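Local coordinates for protein prephenate dehydratase (Arthrobacter aurescens, PDB 3MWB) that probably converts prephenate to phenylpyruvate, losing water and carbon dioxide, on the route to L-phenylalanine, and binds that amino acid at its ACT domains, at residues 204-209 against 247-252; 8-13 against 35-40. All blocks are in the same frame, centred on the assembly; numbering follows the deposited sequence. Where two conformers were deposited one is given.

Overall arrangement
The two contacts lie in different parts of the chain, their centres about 25 Å apart and their nearest atoms about 12 Å apart, without touching. Contact 2 comes first: strands 8-12 and 33-37 run parallel at the edge of a mixed five-stranded sheet in the prephenate dehydratase part, whose family belongs to the periplasmic-binding-protein clan. It is complete before contact 1 opens. There strands 200-207 and 245-252 are antiparallel neighbours in the middle of the four-stranded ACT-domain sheet, beside a bound phenylalanine. One contact thus helps build the part that probably carries out the chemistry, the other the domain that senses, as in related enzymes, the pathway's end product.

Contact 1 (204-209 against 247-252); sequences VVVPLP and FSIDAD. With PHE (phenylalanine), chain D.
Phe-247 presents the rim of its ring to two apolar partners: Leu-208 CD1, near the ring plane and 3.7 Å from CE2, and the bound phenylalanine, whose CG lies 3.6 Å from Phe-247 CZ. The two aromatic planes stand nearly perpendicular, so the edge of Phe-247 points into a face of the ligand ring. Strand alternation puts Phe-247 on the face of Val-204, Val-206 and Ile-249, where Ile-219 of helix 215-224 also touches its side chain; from there CG stands anti to the carbonyl carbon (chi1 -51°), turning the ring toward Leu-208 and the ligand. Leu-208 forks between both aromatics, its CD2 reaching CB of the ligand at 3.8 Å. A serine in place of this phenylalanine would probably take away the aromatic edge that meets the ligand ring and leave Leu-208 CD1 facing a gap.

The backbones beneath are antiparallel, their axes at 150°. Val-206 and Phe-247 form a hydrogen-bonded pair joined by two bonds; Val-206 N to Phe-247 O measures 2.8 Å and is almost straight at 169°. Val-204 and Ile-249 repeat the pattern. These are central strands of the ACT domain's beta-alpha-beta-beta-alpha-beta fold, with both helices packed on one face of the sheet. The ligand, gripped also by Asp-211 and Leu-216 and by Asn-229 and Leu-230 of the second subunit, bridges two ACT domains.

Branched residues suit this extended, buried backbone. Val-204 CG2 crosses to Ile-249 CB at 4.0 Å, and Val-206 CG2 approaches Ile-249 CD1 at 4.3 Å. Between the hydrogen-bonded pairs, Val-205 and Ser-248 face the other side of the sheet; Val-205 CA makes a CA-H...O contact of 3.3 Å with Phe-247 O. The small hydroxyl of Ser-248 is hydrogen-bonded to Arg-232, which also forms a salt bridge with Asp-250.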
loop_
_atom_site.group_PDB
_atom_site.type_symbol
_atom_site.label_atom_id
_atom_site.label_comp_id
_atom_site.label_asym_id
_atom_site.label_seq_id
_atom_site.Cartn_x
_atom_site.Cartn_y
_atom_site.Cartn_z
ATOM N N VAL A 204 14.501 1.686 16.268
ATOM C CA VAL A 204 14.713 2.960 15.591
ATOM C C VAL A 204 13.713 4.021 16.049
ATOM O O VAL A 204 12.623 3.708 16.533
ATOM C CB VAL A 204 14.595 2.847 14.052
ATOM C CG1 VAL A 204 15.739 2.071 13.484
ATOM C CG2 VAL A 204 13.221 2.251 13.622
ATOM N N VAL A 205 14.092 5.284 15.879
ATOM C CA VAL A 205 13.160 6.373 16.104
ATOM C C VAL A 205 13.070 7.138 14.807
ATOM O O VAL A 205 14.094 7.613 14.301
ATOM C CB VAL A 205 13.612 7.309 17.265
ATOM C CG1 VAL A 205 12.744 8.617 17.275
ATOM C CG2 VAL A 205 13.538 6.574 18.601
ATOM N N VAL A 206 11.863 7.226 14.250
ATOM C CA VAL A 206 11.663 7.843 12.929
ATOM C C VAL A 206 10.816 9.109 13.055
ATOM O O VAL A 206 9.624 9.041 13.389
ATOM C CB VAL A 206 11.022 6.854 11.897
ATOM C CG1 VAL A 206 11.007 7.448 10.477
ATOM C CG2 VAL A 206 11.746 5.476 11.943
ATOM N N PRO A 207 11.442 10.270 12.788
ATOM C CA PRO A 207 10.736 11.542 12.739
ATOM C C PRO A 207 9.820 11.572 11.521
ATOM O O PRO A 207 10.212 11.151 10.431
ATOM C CB PRO A 207 11.866 12.575 12.580
ATOM C CG PRO A 207 13.107 11.872 13.047
ATOM C CD PRO A 207 12.899 10.436 12.642
ATOM N N LEU A 208 8.603 12.050 11.713
ATOM C CA LEU A 208 7.692 12.269 10.610
ATOM C C LEU A 208 8.041 13.570 9.881
ATOM O O LEU A 208 8.028 14.644 10.488
ATOM C CB LEU A 208 6.254 12.302 11.136
ATOM C CG LEU A 208 5.112 12.368 10.135
ATOM C CD1 LEU A 208 5.037 11.106 9.278
ATOM C CD2 LEU A 208 3.830 12.577 10.881
ATOM N N PRO A 209 8.334 13.495 8.565
ATOM C CA PRO A 209 8.666 14.716 7.827
ATOM C C PRO A 209 7.447 15.562 7.486
ATOM O O PRO A 209 7.536 16.787 7.486
ATOM C CB PRO A 209 9.302 14.190 6.534
ATOM C CG PRO A 209 9.581 12.728 6.785
ATOM C CD PRO A 209 8.525 12.288 7.744
ATOM N N PHE A 247 8.052 8.269 15.540
ATOM C CA PHE A 247 7.614 6.909 15.801
ATOM C C PHE A 247 8.764 6.106 16.407
ATOM O O PHE A 247 9.868 6.060 15.860
ATOM C CB PHE A 247 7.098 6.263 14.525
ATOM C CG PHE A 247 6.075 7.098 13.810
ATOM C CD1 PHE A 247 4.778 7.168 14.285
ATOM C CD2 PHE A 247 6.422 7.827 12.665
ATOM C CE1 PHE A 247 3.814 7.962 13.620
ATOM C CE2 PHE A 247 5.470 8.598 11.975
ATOM C CZ PHE A 247 4.165 8.681 12.472
ATOM N N SER A 248 8.496 5.520 17.564
ATOM C CA SER A 248 9.412 4.630 18.263
ATOM C C SER A 248 9.045 3.189 17.889
ATOM O O SER A 248 7.892 2.753 18.057
ATOM C CB SER A 248 9.268 4.850 19.767
ATOM O OG SER A 248 10.300 4.227 20.512
ATOM N N ILE A 249 10.007 2.457 17.346
ATOM C CA ILE A 249 9.685 1.187 16.683
ATOM C C ILE A 249 10.704 0.105 17.049
ATOM O O ILE A 249 11.921 0.351 17.018
ATOM C CB ILE A 249 9.660 1.359 15.126
ATOM C CG1 ILE A 249 8.500 2.272 14.668
ATOM C CG2 ILE A 249 9.535 0.007 14.418
ATOM C CD1 ILE A 249 8.647 2.790 13.249
ATOM N N ASP A 250 10.209 -1.085 17.401
ATOM C CA ASP A 250 11.079 -2.277 17.527
ATOM C C ASP A 250 10.751 -3.227 16.392
ATOM O O ASP A 250 9.567 -3.562 16.180
ATOM C CB ASP A 250 10.880 -3.024 18.865
ATOM C CG ASP A 250 11.177 -2.156 20.102
ATOM O OD1 ASP A 250 11.952 -1.166 20.010
ATOM O OD2 ASP A 250 10.641 -2.482 21.188
ATOM N N ALA A 251 11.785 -3.642 15.650
ATOM C CA ALA A 251 11.655 -4.649 14.584
ATOM C C ALA A 251 12.373 -5.929 14.964
ATOM O O ALA A 251 13.364 -5.888 15.729
ATOM C CB ALA A 251 12.216 -4.101 13.272
ATOM N N ASP A 252 11.875 -7.062 14.466
ATOM C CA ASP A 252 12.586 -8.356 14.554
ATOM C C ASP A 252 13.748 -8.345 13.585
ATOM O O ASP A 252 13.560 -8.106 12.381
ATOM C CB ASP A 252 11.689 -9.509 14.124
ATOM C CG ASP A 252 10.575 -9.801 15.108
ATOM O OD1 ASP A 252 10.562 -9.199 16.214
ATOM O OD2 ASP A 252 9.721 -10.668 14.779
HETATM N N PHE D . -1.038 11.360 10.333
HETATM C CA PHE D . -0.142 10.365 9.690
HETATM C C PHE D . -0.865 9.095 9.243
HETATM O O PHE D . -2.077 8.968 9.378
HETATM C CB PHE D . 1.069 10.046 10.590
HETATM C CG PHE D . 0.723 9.533 11.978
HETATM C CD1 PHE D . 0.314 8.209 12.176
HETATM C CD2 PHE D . 0.866 10.361 13.091
HETATM C CE1 PHE D . 0.033 7.720 13.456
HETATM C CE2 PHE D . 0.591 9.872 14.398
HETATM C CZ PHE D . 0.160 8.563 14.567
HETATM O OXT PHE D . -0.256 8.149 8.725
#

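Contact 2 (8-13 against 35-40); sequences TYTFLG and IPCTNV
Phe-11 lays one ring face against Pro-36, whose CA sits 3.9 Å from the ring centroid in a CH-pi contact, while Phe-11 CZ meets Pro-36 CB at 3.6 Å. A chi1 of 63° puts Phe-11 CG between its backbone N and carbonyl carbon, and the ring runs alongside the proline. Leu-12 reaches past the end of the strand pair: its CD1 lies 3.4 Å from Asn-39 CA. Thr-10 CB touches Cys-37 SG at 3.7 Å, small groups that pack closely under helix 40-48.

The strands run parallel, and backbone bonds hold their register: Cys-37 N to Phe-11 O at 2.8 Å, with Ile-35 N likewise bonded to Tyr-9 O. Pro-36 N, which carries no hydrogen, falls between these donors and costs the pairing no bond. Gly-13 N ends the series on Cys-37 O at 2.7 Å; a beta carbon there would collide with Pro-36 CB, so glycine fits. One water donates to both Gly-13 O and Thr-38 O.

Further out, Asn-39 N-caps helix 40-48, its OD1 accepting from Thr-42 N, and Thr-38 packs on Tyr-131 of the second subunit. Strand 8-12, helix 18-23 and strand 33-37 form a beta-alpha-beta unit whose helix packs on Phe-11 and Leu-12; helix 40-48, which follows it, lies against Thr-10 and Cys-37, and strand 54-60 flanks strand 8-12.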
loop_
_atom_site.group_PDB
_atom_site.type_symbol
_atom_site.label_atom_id
_atom_site.label_comp_id
_atom_site.label_asym_id
_atom_site.label_seq_id
_atom_site.Cartn_x
_atom_site.Cartn_y
_atom_site.Cartn_z
ATOM N N THR A 8 30.611 1.022 35.131
ATOM C CA THR A 8 29.683 1.829 35.906
ATOM C C THR A 8 28.302 1.834 35.262
ATOM O O THR A 8 28.162 2.161 34.098
ATOM C CB THR A 8 30.184 3.296 36.016
ATOM O OG1 THR A 8 31.532 3.316 36.505
ATOM C CG2 THR A 8 29.302 4.109 36.954
ATOM N N TYR A 9 27.292 1.475 36.033
ATOM C CA TYR A 9 25.928 1.558 35.575
ATOM C C TYR A 9 25.191 2.638 36.316
ATOM O O TYR A 9 25.435 2.864 37.505
ATOM C CB TYR A 9 25.211 0.242 35.837
ATOM C CG TYR A 9 25.719 -0.908 35.024
ATOM C CD1 TYR A 9 25.664 -0.878 33.631
ATOM C CD2 TYR A 9 26.244 -2.043 35.643
ATOM C CE1 TYR A 9 26.129 -1.942 32.879
ATOM C CE2 TYR A 9 26.715 -3.113 34.893
ATOM C CZ TYR A 9 26.650 -3.055 33.516
ATOM O OH TYR A 9 27.101 -4.114 32.770
ATOM N N THR A 10 24.287 3.308 35.615
ATOM C CA THR A 10 23.265 4.078 36.260
ATOM C C THR A 10 21.924 3.353 36.063
ATOM O O THR A 10 21.815 2.437 35.252
ATOM C CB THR A 10 23.185 5.519 35.736
ATOM O OG1 THR A 10 22.816 5.519 34.352
ATOM C CG2 THR A 10 24.542 6.243 35.909
ATOM N N PHE A 11 20.925 3.766 36.827
ATOM C CA PHE A 11 19.579 3.225 36.730
ATOM C C PHE A 11 18.631 4.200 37.376
ATOM O O PHE A 11 19.054 5.093 38.133
ATOM C CB PHE A 11 19.456 1.842 37.383
ATOM C CG PHE A 11 19.725 1.822 38.866
ATOM C CD1 PHE A 11 21.029 1.812 39.355
ATOM C CD2 PHE A 11 18.672 1.792 39.777
ATOM C CE1 PHE A 11 21.269 1.772 40.711
ATOM C CE2 PHE A 11 18.907 1.753 41.143
ATOM C CZ PHE A 11 20.202 1.746 41.613
ATOM N N LEU A 12 17.348 4.032 37.066
ATOM C CA LEU A 12 16.311 4.848 37.656
ATOM C C LEU A 12 16.197 4.461 39.132
ATOM O O LEU A 12 15.860 3.329 39.459
ATOM C CB LEU A 12 14.976 4.642 36.928
ATOM C CG LEU A 12 13.790 5.508 37.378
ATOM C CD1 LEU A 12 14.058 7.006 37.188
ATOM C CD2 LEU A 12 12.513 5.111 36.634
ATOM N N GLY A 13 16.529 5.400 40.008
ATOM C CA GLY A 13 16.528 5.140 41.435
ATOM C C GLY A 13 15.163 5.384 42.038
ATOM O O GLY A 13 14.196 5.658 41.309
ATOM N N ILE A 35 24.864 3.168 40.167
ATOM C CA ILE A 35 24.520 4.523 40.589
ATOM C C ILE A 35 23.020 4.774 40.413
ATOM O O ILE A 35 22.524 4.758 39.281
ATOM C CB ILE A 35 25.288 5.568 39.754
ATOM C CG1 ILE A 35 26.798 5.306 39.796
ATOM C CG2 ILE A 35 24.951 6.988 40.215
ATOM C CD1 ILE A 35 27.354 5.276 41.180
ATOM N N PRO A 36 22.292 5.012 41.521
ATOM C CA PRO A 36 20.877 5.359 41.334
ATOM C C PRO A 36 20.719 6.810 40.909
ATOM O O PRO A 36 21.435 7.682 41.406
ATOM C CB PRO A 36 20.279 5.174 42.731
ATOM C CG PRO A 36 21.423 5.418 43.655
ATOM C CD PRO A 36 22.655 4.910 42.950
ATOM N N CYS A 37 19.804 7.063 39.985
ATOM C CA CYS A 37 19.598 8.423 39.507
ATOM C C CYS A 37 18.156 8.811 39.728
ATOM O O CYS A 37 17.278 7.960 39.703
ATOM C CB CYS A 37 19.976 8.561 38.035
ATOM S SG CYS A 37 21.717 8.304 37.737
ATOM N N THR A 38 17.947 10.107 39.944
ATOM C CA THR A 38 16.637 10.697 40.223
ATOM C C THR A 38 15.600 10.342 39.161
ATOM O O THR A 38 14.461 10.005 39.483
ATOM C CB THR A 38 16.739 12.246 40.260
ATOM O OG1 THR A 38 17.611 12.655 41.321
ATOM C CG2 THR A 38 15.381 12.859 40.483
ATOM N N ASN A 39 15.987 10.474 37.894
ATOM C CA ASN A 39 15.067 10.204 36.792
ATOM C C ASN A 39 15.760 9.568 35.600
ATOM O O ASN A 39 16.988 9.415 35.584
ATOM C CB ASN A 39 14.251 11.469 36.413
ATOM C CG ASN A 39 15.119 12.651 36.054
ATOM O OD1 ASN A 39 16.183 12.499 35.470
ATOM N ND2 ASN A 39 14.657 13.856 36.401
ATOM N N VAL A 40 14.962 9.152 34.618
ATOM C CA VAL A 40 15.510 8.573 33.411
ATOM C C VAL A 40 16.496 9.499 32.686
ATOM O O VAL A 40 17.551 9.026 32.243
ATOM C CB VAL A 40 14.379 8.048 32.461
ATOM C CG1 VAL A 40 14.876 7.916 31.037
ATOM C CG2 VAL A 40 13.862 6.713 33.000
HETATM O O HOH W 1 13.417 8.147 41.037
#